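Local coordinates for cell division control protein 4 (Saccharomyces cerevisiae, PDB 3V7D) that serves as the substrate-recognition subunit of an SCF E3 ubiquitin ligase, binding phosphorylated targets such as the CDK inhibitor SIC1 for ubiquitination and degradation, at residues B[219-224]-B[229-234]; B[185-190]-B[233-238]; B[210-215]-B[281-286]; B[142-147]-B[176-181]. The protein carries 1 engineered substitution. One frame throughout, in Å; residues are numbered along the deposited sequence.

Interaction 1 (B[219-224]-B[229-234]); sequences YIVTGS and LHVWKL
Ile220 pairs with Trp232 and Thr222 with His230 as the hydrogen-bonded positions of an antiparallel hairpin, whose strand axes pass 4.4 Å apart at 160°. Trp232 N reaches Ile220 O at 2.7 Å and Thr222 N reaches His230 O at 2.9 Å; the return bond from Ile220 N to Trp232 O is modelled very short, so its exact length is doubtful. At the non-hydrogen-bonded positions, alpha-carbon hydrogens lean on carbonyls instead, as Leu229 CA does on Thr222 O at 3.1 Å. One side-chain bond joins the strands: Trp232 NE1 donates to Thr222 OG1 at 3.2 Å, nearly straight at 174°, with the hydroxyl in the indole plane. Thr222 holds OG1 between its backbone N and carbonyl carbon (chi1 60°), facing the indole, and the same oxygen is hydrogen-bonded to His202, which gives the Trp-Thr-His part of the structural tetrad of WD40 repeats. A phenylalanine replacing Trp232 would lack the N-H and would probably leave the Thr222 hydroxyl without its second mate. Apolar packing adds Ile220 CB beside Trp232 CD1 at 3.9 Å and, on the other face, Val221 CG1 against Leu229 CD2 at 3.8 Å. Within the blade, strand 206-213 borders 218-224 and strand 262-266 borders 229-233; Phe199 and Phe262 meet the indole, while Val177 on strand 175-180 of the adjacent blade packs on Ile220.

Interaction 2 (B[185-190]-B[233-238]); sequences VRVWDI and KLPKES
Val187 reaches across to Leu234 and Pro235 with its two methyl groups, which make the whole of this small, purely apolar contact. No hydrogen bond spans the segments, and the nearest alpha carbons, Val187 CA and Leu234 CA, are 8.1 Å apart. The side chain of Val187 sets out toward 233-238, yet CB itself stops short, 5.0 Å from Pro235 CD. Beyond it the chain forks. CG1, held anti to the backbone N (chi1 -180°), meets Leu234 CD1 at 4.3 Å. CG2, on the branch beside the backbone N, approaches the CD methylene of Pro235, also at 4.3 Å, so the two methyls divide the contact, CG1 to the leucine and CG2 to the proline. Leu234 places CG anti to its own N (chi1 179°), which brings CD1 nearer the valine than the start of its side chain would suggest. Leu234 also rests on Ala171 and His172, in the loop that precedes strand 175-180. Pro235 touches His197, on the strand that pairs with Val187, and Tyr261. The contact belongs to the WD40 propeller, the substrate-recognition part of a chain that also carries the F-box. This is an inter-blade seam of that beta-propeller: the third strand of one blade, in WD 2, packs against the chain leaving the third strand of the next, where the connection toward the fourth strand begins.

Interaction 3 (B[210-215]-B[281-286]); sequences DIVEYK and NIVVSG
Val212 and Tyr214 carry this contact, meeting Val283 and Asn281 across the boundary between two blades without any hydrogen bond from segment to segment. The walk starts at Asp210, whose side chain sets out toward 281-286 but is bound elsewhere: OD2 bonds Gly278 N on the neighbouring blade, while OD1 takes the adjacent Ile211 N at 2.7 Å, on its anti side and well out of the carboxylate plane. Val212 comes next. Its CG1 lies 4.1 Å from Val283 CG2, a buried methyl-to-methyl touch between two valines set obliquely to each other. At Tyr214 the chain has left the strand, and the ring swings over Asn281 because CG stands anti to the backbone N (chi1 -179°). Asn281 CB sits 3.4 Å from the centroid of the Tyr214 ring and only 8° off the ring normal, a CH-pi contact over the face. The amide follows the ring rather than turning away: it stacks on the phenol with the two planes 24° apart, and Asn281 OD1 comes to 3.6 Å from Tyr214 CE1. Lys215 CG lies over the opposite face, 3.7 Å above the plane, so the ring is sandwiched between two aliphatic carbons. An alanine at Tyr214 would remove this plate, which is likely to open a gap beside Asn281 and set its amide freer to turn. The whole is a blade-to-blade interface of a WD40 propeller, where the innermost strand of WD 3 and the turn after it lie against the second strand of WD 4 and the turn just before it.

Interaction 4 (B[142-147]-B[176-181]); sequences KMIRVY and LVSGST
Ile144 and Ser178 are the closest backbone positions, yet their CA atoms stand 8.7 Å apart and no hydrogen bond joins the segments: strands 144-148 and 175-180 belong to separate sheets that meet through side chains. Ile144 spans the distance. Its CG1 lies anti to the carbonyl carbon and CD1 continues the chain fully extended (chi2 180°), so the terminal methyl lands 3.7 Å from Ser178 CB and 4.2 Å from Leu176 CD1. Leu168, on the neighbouring strand 165-170, touches all three residues and closes the apolar cluster. Ser178 offers its carbon to the methyl, while its buried hydroxyl is hydrogen-bonded to both His161 and Trp188. Within 142-147, Arg145 donates from NE to Tyr147 OH at 3.1 Å, the oxygen lying in the guanidinium plane; this hydroxyl also bonds Arg118 O, and Arg145 NH1 bonds Gln157. At the far end Thr181 packs on an apolar side chain of the bound peptide. Ser178, His161 and Trp188 are members of the structural tetrad of a WD40 repeat, and the third strand of WD 1 seals against the second strand of WD 2, the packing of consecutive propeller blades.

How the interactions relate
Interaction 1 stands apart as a contact within a single blade: it buries 573 Å² and rests on backbone bonds, whereas interactions 2, 3 and 4 join successive blades mainly by side chains, without any hydrogen bond between the segments, and bury 103 to 212 Å² each. Interactions 1, 2 and 4 are buried; interaction 3 is partly exposed, and there a tyrosine-asparagine stack accompanies the usual aliphatic contacts. Leu234 is shared by interactions 1 and 2, and the hairpin strand 218-224 is bonded to strand 206-213 of interaction 3. Likewise strands 175-180 and 185-189 put interactions 4 and 2 in one sheet, which repeats the tryptophan-hydroxyl motif of interaction 1. Ile211 of interaction 3 packs on Val177 of interaction 4.

Interaction 1 (B[219-224]-B[229-234])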
# COMPACT_ATOMS: atom_id res chain seq x y z
N TYR B 219 4.93 -10.68 21.74
CA TYR B 219 5.48 -9.99 22.90
C TYR B 219 4.93 -8.57 22.99
O TYR B 219 4.72 -7.91 21.97
CB TYR B 219 7.00 -9.93 22.83
CG TYR B 219 7.69 -11.27 22.82
CD1 TYR B 219 7.90 -11.96 21.63
CD2 TYR B 219 8.15 -11.86 24.00
CE1 TYR B 219 8.53 -13.19 21.61
CE2 TYR B 219 8.79 -13.09 23.99
CZ TYR B 219 8.98 -13.75 22.80
OH TYR B 219 9.61 -14.97 22.78
N ILE B 220 4.70 -8.09 24.20
CA ILE B 220 4.34 -6.69 24.41
C ILE B 220 5.58 -5.92 24.86
O ILE B 220 6.33 -6.38 25.71
CB ILE B 220 3.27 -6.54 25.50
CG1 ILE B 220 2.10 -7.49 25.23
CG2 ILE B 220 2.79 -5.10 25.58
CD1 ILE B 220 1.08 -7.52 26.35
N VAL B 221 5.79 -4.75 24.26
CA VAL B 221 6.89 -3.87 24.64
C VAL B 221 6.32 -2.51 25.03
O VAL B 221 5.66 -1.86 24.22
CB VAL B 221 7.89 -3.69 23.49
CG1 VAL B 221 9.14 -2.96 23.98
CG2 VAL B 221 8.25 -5.03 22.89
N THR B 222 6.59 -2.07 26.26
CA THR B 222 5.98 -0.85 26.76
C THR B 222 7.01 0.18 27.21
O THR B 222 7.84 -0.10 28.08
CB THR B 222 5.02 -1.14 27.94
OG1 THR B 222 5.73 -1.77 29.01
CG2 THR B 222 3.88 -2.04 27.49
N GLY B 223 6.95 1.37 26.63
CA GLY B 223 7.82 2.46 27.02
C GLY B 223 7.15 3.33 28.07
O GLY B 223 5.94 3.55 28.02
N SER B 224 7.93 3.82 29.03
CA SER B 224 7.38 4.57 30.15
C SER B 224 8.17 5.83 30.47
O SER B 224 9.30 6.01 30.02
CB SER B 224 7.30 3.68 31.39
OG SER B 224 7.11 4.45 32.58
N LEU B 229 11.94 0.44 29.23
CA LEU B 229 10.95 -0.34 28.51
C LEU B 229 10.81 -1.71 29.17
O LEU B 229 11.81 -2.32 29.57
CB LEU B 229 11.33 -0.52 27.04
CG LEU B 229 11.31 0.72 26.16
CD1 LEU B 229 12.68 1.39 26.11
CD2 LEU B 229 10.83 0.36 24.76
N HIS B 230 9.58 -2.19 29.30
CA HIS B 230 9.33 -3.52 29.83
C HIS B 230 8.89 -4.44 28.70
O HIS B 230 8.15 -4.02 27.81
CB HIS B 230 8.27 -3.48 30.92
CG HIS B 230 8.77 -3.00 32.25
ND1 HIS B 230 9.64 -1.93 32.37
CD2 HIS B 230 8.52 -3.43 33.51
CE1 HIS B 230 9.90 -1.73 33.65
NE2 HIS B 230 9.23 -2.63 34.36
N VAL B 231 9.34 -5.69 28.73
CA VAL B 231 8.93 -6.67 27.73
C VAL B 231 8.08 -7.76 28.38
O VAL B 231 8.42 -8.29 29.44
CB VAL B 231 10.14 -7.29 26.99
CG1 VAL B 231 9.67 -8.26 25.92
CG2 VAL B 231 11.01 -6.19 26.37
N TRP B 232 6.94 -8.07 27.76
CA TRP B 232 6.04 -9.08 28.29
C TRP B 232 5.55 -10.00 27.18
O TRP B 232 5.38 -9.57 26.04
CB TRP B 232 4.82 -8.45 28.97
CG TRP B 232 5.01 -7.08 29.52
CD1 TRP B 232 5.15 -5.92 28.81
CD2 TRP B 232 5.02 -6.70 30.90
NE1 TRP B 232 5.27 -4.85 29.66
CE2 TRP B 232 5.20 -5.31 30.96
CE3 TRP B 232 4.92 -7.42 32.10
CZ2 TRP B 232 5.27 -4.61 32.16
CZ3 TRP B 232 4.99 -6.73 33.29
CH2 TRP B 232 5.17 -5.34 33.32
N LYS B 233 5.31 -11.27 27.51
CA LYS B 233 4.65 -12.18 26.59
C LYS B 233 3.15 -11.90 26.59
O LYS B 233 2.57 -11.65 27.65
CB LYS B 233 4.91 -13.64 26.97
CG LYS B 233 6.35 -14.07 26.76
CD LYS B 233 6.55 -15.54 27.10
CE LYS B 233 6.38 -15.79 28.58
NZ LYS B 233 7.46 -15.15 29.38
N LEU B 234 2.54 -11.90 25.41
CA LEU B 234 1.09 -11.75 25.29
C LEU B 234 0.42 -13.09 25.59
O LEU B 234 0.67 -14.08 24.91
CB LEU B 234 0.71 -11.28 23.89
CG LEU B 234 -0.79 -11.09 23.62
CD1 LEU B 234 -1.35 -9.91 24.40
CD2 LEU B 234 -1.07 -10.94 22.13

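Interaction 2 (B[185-190]-B[233-238])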
# COMPACT_ATOMS: atom_id res chain seq x y z
N VAL B 185 -0.03 -2.08 32.71
CA VAL B 185 -0.26 -2.55 31.35
C VAL B 185 -1.40 -3.55 31.42
O VAL B 185 -1.34 -4.51 32.19
CB VAL B 185 0.99 -3.24 30.78
CG1 VAL B 185 0.72 -3.73 29.37
CG2 VAL B 185 2.18 -2.29 30.80
N ARG B 186 -2.45 -3.32 30.64
CA ARG B 186 -3.63 -4.18 30.72
C ARG B 186 -3.94 -4.89 29.41
O ARG B 186 -3.85 -4.31 28.33
CB ARG B 186 -4.84 -3.38 31.19
CG ARG B 186 -4.93 -3.22 32.70
CD ARG B 186 -6.15 -2.39 33.08
NE ARG B 186 -6.48 -2.49 34.49
CZ ARG B 186 -5.93 -1.74 35.44
NH1 ARG B 186 -5.01 -0.85 35.13
NH2 ARG B 186 -6.31 -1.89 36.71
N VAL B 187 -4.30 -6.17 29.52
CA VAL B 187 -4.72 -6.96 28.37
C VAL B 187 -6.23 -7.13 28.44
O VAL B 187 -6.77 -7.46 29.50
CB VAL B 187 -4.05 -8.35 28.38
CG1 VAL B 187 -4.50 -9.17 27.17
CG2 VAL B 187 -2.54 -8.21 28.41
N TRP B 188 -6.91 -6.92 27.33
CA TRP B 188 -8.37 -6.98 27.30
C TRP B 188 -8.87 -7.97 26.26
O TRP B 188 -8.24 -8.17 25.22
CB TRP B 188 -8.96 -5.60 27.00
CG TRP B 188 -8.43 -4.48 27.85
CD1 TRP B 188 -7.22 -3.87 27.73
CD2 TRP B 188 -9.11 -3.83 28.93
NE1 TRP B 188 -7.10 -2.88 28.68
CE2 TRP B 188 -8.25 -2.83 29.43
CE3 TRP B 188 -10.37 -3.99 29.52
CZ2 TRP B 188 -8.59 -2.00 30.49
CZ3 TRP B 188 -10.71 -3.16 30.58
CH2 TRP B 188 -9.83 -2.18 31.05
N ASP B 189 -10.02 -8.57 26.54
CA ASP B 189 -10.71 -9.40 25.57
C ASP B 189 -12.04 -8.73 25.25
O ASP B 189 -12.94 -8.68 26.10
CB ASP B 189 -10.94 -10.81 26.12
CG ASP B 189 -11.53 -11.76 25.09
OD1 ASP B 189 -12.52 -11.40 24.41
OD2 ASP B 189 -11.01 -12.89 24.96
N ILE B 190 -12.17 -8.22 24.03
CA ILE B 190 -13.39 -7.52 23.61
C ILE B 190 -14.62 -8.42 23.68
O ILE B 190 -15.68 -8.01 24.15
CB ILE B 190 -13.25 -6.95 22.19
CG1 ILE B 190 -12.21 -5.83 22.18
CG2 ILE B 190 -14.57 -6.41 21.69
CD1 ILE B 190 -11.98 -5.22 20.81
N LYS B 233 5.31 -11.27 27.51
CA LYS B 233 4.65 -12.18 26.59
C LYS B 233 3.15 -11.90 26.59
O LYS B 233 2.57 -11.65 27.65
CB LYS B 233 4.91 -13.64 26.97
CG LYS B 233 6.35 -14.07 26.76
CD LYS B 233 6.55 -15.54 27.10
CE LYS B 233 6.38 -15.79 28.58
NZ LYS B 233 7.46 -15.15 29.38
N LEU B 234 2.54 -11.90 25.41
CA LEU B 234 1.09 -11.75 25.29
C LEU B 234 0.42 -13.09 25.59
O LEU B 234 0.67 -14.08 24.91
CB LEU B 234 0.71 -11.28 23.89
CG LEU B 234 -0.79 -11.09 23.62
CD1 LEU B 234 -1.35 -9.91 24.40
CD2 LEU B 234 -1.07 -10.94 22.13
N PRO B 235 -0.42 -13.12 26.63
CA PRO B 235 -1.12 -14.34 27.06
C PRO B 235 -1.99 -14.95 25.96
O PRO B 235 -2.62 -14.23 25.19
CB PRO B 235 -1.99 -13.85 28.22
CG PRO B 235 -1.27 -12.65 28.75
CD PRO B 235 -0.68 -11.99 27.54
N LYS B 236 -2.01 -16.28 25.90
CA LYS B 236 -2.79 -17.01 24.91
C LYS B 236 -4.25 -17.15 25.33
O LYS B 236 -4.59 -16.99 26.50
CB LYS B 236 -2.17 -18.40 24.66
CG LYS B 236 -1.13 -18.83 25.68
CD LYS B 236 -1.75 -19.30 27.00
CE LYS B 236 -0.68 -19.64 28.03
NZ LYS B 236 0.19 -18.47 28.33
N GLU B 237 -5.11 -17.45 24.36
CA GLU B 237 -6.55 -17.60 24.62
C GLU B 237 -6.88 -18.93 25.30
O GLU B 237 -6.13 -19.90 25.19
CB GLU B 237 -7.36 -17.45 23.32
CG GLU B 237 -7.28 -16.06 22.69
CD GLU B 237 -6.26 -15.98 21.56
OE1 GLU B 237 -5.60 -17.01 21.28
OE2 GLU B 237 -6.13 -14.90 20.95
N SER B 238 -8.01 -18.97 25.99
CA SER B 238 -8.39 -20.12 26.80
C SER B 238 -9.39 -21.06 26.13
O SER B 238 -10.06 -20.68 25.17
CB SER B 238 -8.93 -19.67 28.16
OG SER B 238 -10.03 -18.79 28.00

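Interaction 3 (B[210-215]-B[281-286])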
# COMPACT_ATOMS: atom_id res chain seq x y z
N ASP B 210 4.14 -1.24 21.81
CA ASP B 210 4.00 -1.96 20.55
C ASP B 210 3.93 -3.46 20.84
O ASP B 210 4.32 -3.90 21.91
CB ASP B 210 5.19 -1.67 19.63
CG ASP B 210 4.87 -1.93 18.16
OD1 ASP B 210 3.81 -2.52 17.86
OD2 ASP B 210 5.69 -1.53 17.30
N ILE B 211 3.43 -4.22 19.87
CA ILE B 211 3.39 -5.68 19.98
C ILE B 211 4.11 -6.31 18.80
O ILE B 211 3.84 -5.98 17.65
CB ILE B 211 1.95 -6.21 20.01
CG1 ILE B 211 1.15 -5.58 21.15
CG2 ILE B 211 1.95 -7.73 20.13
CD1 ILE B 211 -0.29 -6.04 21.20
N VAL B 212 5.04 -7.21 19.09
CA VAL B 212 5.79 -7.88 18.03
C VAL B 212 5.59 -9.38 18.09
O VAL B 212 5.26 -9.93 19.14
CB VAL B 212 7.29 -7.56 18.11
CG1 VAL B 212 7.51 -6.06 18.02
CG2 VAL B 212 7.89 -8.12 19.39
N GLU B 213 5.78 -10.05 16.96
CA GLU B 213 5.74 -11.51 16.93
C GLU B 213 7.08 -12.05 16.45
O GLU B 213 7.52 -11.75 15.34
CB GLU B 213 4.61 -12.01 16.03
CG GLU B 213 4.44 -13.52 16.07
CD GLU B 213 3.30 -14.02 15.20
OE1 GLU B 213 2.68 -13.19 14.50
OE2 GLU B 213 3.02 -15.24 15.22
N TYR B 214 7.72 -12.85 17.29
CA TYR B 214 9.00 -13.43 16.93
C TYR B 214 8.97 -14.93 17.19
O TYR B 214 8.72 -15.36 18.31
CB TYR B 214 10.13 -12.77 17.73
CG TYR B 214 11.50 -13.31 17.40
CD1 TYR B 214 12.04 -13.16 16.13
CD2 TYR B 214 12.26 -13.96 18.37
CE1 TYR B 214 13.29 -13.65 15.83
CE2 TYR B 214 13.51 -14.46 18.07
CZ TYR B 214 14.02 -14.30 16.80
OH TYR B 214 15.27 -14.80 16.51
N LYS B 215 9.21 -15.73 16.14
CA LYS B 215 9.15 -17.19 16.23
C LYS B 215 7.78 -17.65 16.72
O LYS B 215 7.69 -18.46 17.63
CB LYS B 215 10.24 -17.73 17.16
CG LYS B 215 11.65 -17.36 16.74
CD LYS B 215 12.22 -18.36 15.74
CE LYS B 215 13.70 -18.11 15.46
NZ LYS B 215 13.90 -17.18 14.32
N ASN B 281 12.11 -9.67 16.33
CA ASN B 281 12.89 -9.54 17.56
C ASN B 281 13.54 -8.17 17.73
O ASN B 281 14.19 -7.90 18.74
CB ASN B 281 13.96 -10.63 17.66
CG ASN B 281 15.02 -10.51 16.57
OD1 ASN B 281 14.70 -10.33 15.40
ND2 ASN B 281 16.28 -10.60 16.97
N ILE B 282 13.37 -7.30 16.73
CA ILE B 282 13.97 -5.97 16.78
C ILE B 282 12.97 -4.90 17.16
O ILE B 282 11.90 -4.78 16.55
CB ILE B 282 14.62 -5.61 15.44
CG1 ILE B 282 15.71 -6.61 15.09
CG2 ILE B 282 15.21 -4.21 15.50
CD1 ILE B 282 16.87 -6.61 16.07
N VAL B 283 13.32 -4.11 18.18
CA VAL B 283 12.48 -3.02 18.64
C VAL B 283 13.30 -1.75 18.80
O VAL B 283 14.39 -1.78 19.37
CB VAL B 283 11.80 -3.36 19.98
CG1 VAL B 283 11.01 -2.17 20.50
CG2 VAL B 283 10.89 -4.57 19.84
N VAL B 284 12.78 -0.63 18.30
CA VAL B 284 13.44 0.66 18.45
C VAL B 284 12.66 1.57 19.39
O VAL B 284 11.44 1.71 19.27
CB VAL B 284 13.60 1.36 17.09
CG1 VAL B 284 14.34 2.68 17.26
CG2 VAL B 284 14.33 0.46 16.11
N SER B 285 13.36 2.18 20.34
CA SER B 285 12.74 3.15 21.24
C SER B 285 13.31 4.54 21.01
O SER B 285 14.49 4.67 20.69
CB SER B 285 12.95 2.75 22.70
OG SER B 285 14.33 2.82 23.04
N GLY B 286 12.48 5.56 21.16
CA GLY B 286 12.92 6.94 21.10
C GLY B 286 12.62 7.65 22.40
O GLY B 286 11.58 7.41 23.02

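Interaction 4 (B[142-147]-B[176-181])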
# COMPACT_ATOMS: atom_id res chain seq x y z
N LYS B 142 -10.12 7.54 31.75
CA LYS B 142 -9.79 6.20 32.23
C LYS B 142 -10.52 5.07 31.48
O LYS B 142 -10.41 3.90 31.86
CB LYS B 142 -10.03 6.07 33.75
CG LYS B 142 -9.38 7.16 34.59
CD LYS B 142 -9.78 7.03 36.07
CE LYS B 142 -9.22 8.18 36.89
NZ LYS B 142 -9.60 8.08 38.33
N MET B 143 -11.23 5.43 30.42
CA MET B 143 -12.05 4.46 29.69
C MET B 143 -11.49 4.07 28.32
O MET B 143 -10.78 4.84 27.67
CB MET B 143 -13.47 5.01 29.50
CG MET B 143 -14.18 5.33 30.80
SD MET B 143 -14.18 3.92 31.92
CE MET B 143 -15.28 4.52 33.21
N ILE B 144 -11.83 2.86 27.89
CA ILE B 144 -11.56 2.40 26.54
C ILE B 144 -12.90 2.09 25.88
O ILE B 144 -13.70 1.33 26.42
CB ILE B 144 -10.71 1.12 26.54
CG1 ILE B 144 -9.34 1.40 27.17
CG2 ILE B 144 -10.54 0.60 25.13
CD1 ILE B 144 -8.43 0.18 27.22
N ARG B 145 -13.15 2.69 24.73
CA ARG B 145 -14.41 2.46 24.04
C ARG B 145 -14.20 1.69 22.74
O ARG B 145 -13.26 1.95 22.00
CB ARG B 145 -15.16 3.77 23.78
CG ARG B 145 -15.62 4.46 25.06
CD ARG B 145 -16.31 5.80 24.79
NE ARG B 145 -17.65 5.64 24.22
CZ ARG B 145 -18.75 5.45 24.94
NH1 ARG B 145 -18.68 5.37 26.26
NH2 ARG B 145 -19.93 5.32 24.34
N VAL B 146 -15.08 0.73 22.50
CA VAL B 146 -14.99 -0.14 21.33
C VAL B 146 -16.20 0.06 20.44
O VAL B 146 -17.35 0.04 20.90
CB VAL B 146 -14.91 -1.62 21.75
CG1 VAL B 146 -14.73 -2.51 20.52
CG2 VAL B 146 -13.77 -1.84 22.74
N TYR B 147 -15.95 0.24 19.14
CA TYR B 147 -17.01 0.47 18.18
C TYR B 147 -16.96 -0.55 17.04
O TYR B 147 -15.89 -1.06 16.69
CB TYR B 147 -16.90 1.88 17.58
CG TYR B 147 -16.92 3.03 18.57
CD1 TYR B 147 -15.79 3.35 19.31
CD2 TYR B 147 -18.05 3.82 18.72
CE1 TYR B 147 -15.80 4.41 20.20
CE2 TYR B 147 -18.07 4.88 19.61
CZ TYR B 147 -16.94 5.18 20.34
OH TYR B 147 -16.96 6.23 21.22
N LEU B 176 -6.73 -6.82 23.01
CA LEU B 176 -6.00 -5.56 22.93
C LEU B 176 -5.20 -5.25 24.20
O LEU B 176 -5.52 -5.74 25.28
CB LEU B 176 -6.95 -4.40 22.60
CG LEU B 176 -7.95 -3.95 23.67
CD1 LEU B 176 -7.51 -2.63 24.27
CD2 LEU B 176 -9.35 -3.83 23.09
N VAL B 177 -4.16 -4.44 24.04
CA VAL B 177 -3.30 -4.07 25.16
C VAL B 177 -3.33 -2.56 25.37
O VAL B 177 -3.33 -1.79 24.40
CB VAL B 177 -1.84 -4.51 24.89
CG1 VAL B 177 -0.97 -4.24 26.11
CG2 VAL B 177 -1.80 -5.98 24.52
N SER B 178 -3.37 -2.13 26.63
CA SER B 178 -3.42 -0.71 26.96
C SER B 178 -2.32 -0.28 27.94
O SER B 178 -1.84 -1.08 28.74
CB SER B 178 -4.79 -0.34 27.53
OG SER B 178 -5.04 -1.05 28.73
N GLY B 179 -1.95 0.99 27.88
CA GLY B 179 -1.02 1.58 28.82
C GLY B 179 -1.63 2.83 29.42
O GLY B 179 -2.37 3.54 28.74
N SER B 180 -1.33 3.11 30.68
CA SER B 180 -2.02 4.17 31.40
C SER B 180 -1.13 4.97 32.35
O SER B 180 0.03 4.62 32.57
CB SER B 180 -3.20 3.59 32.19
OG SER B 180 -3.75 4.54 33.09
N THR B 181 -1.68 6.05 32.90
CA THR B 181 -0.97 6.85 33.88
C THR B 181 -1.00 6.17 35.25
O THR B 181 -0.37 6.64 36.19
CB THR B 181 -1.56 8.27 34.00
OG1 THR B 181 -2.95 8.19 34.35
CG2 THR B 181 -1.40 9.01 32.69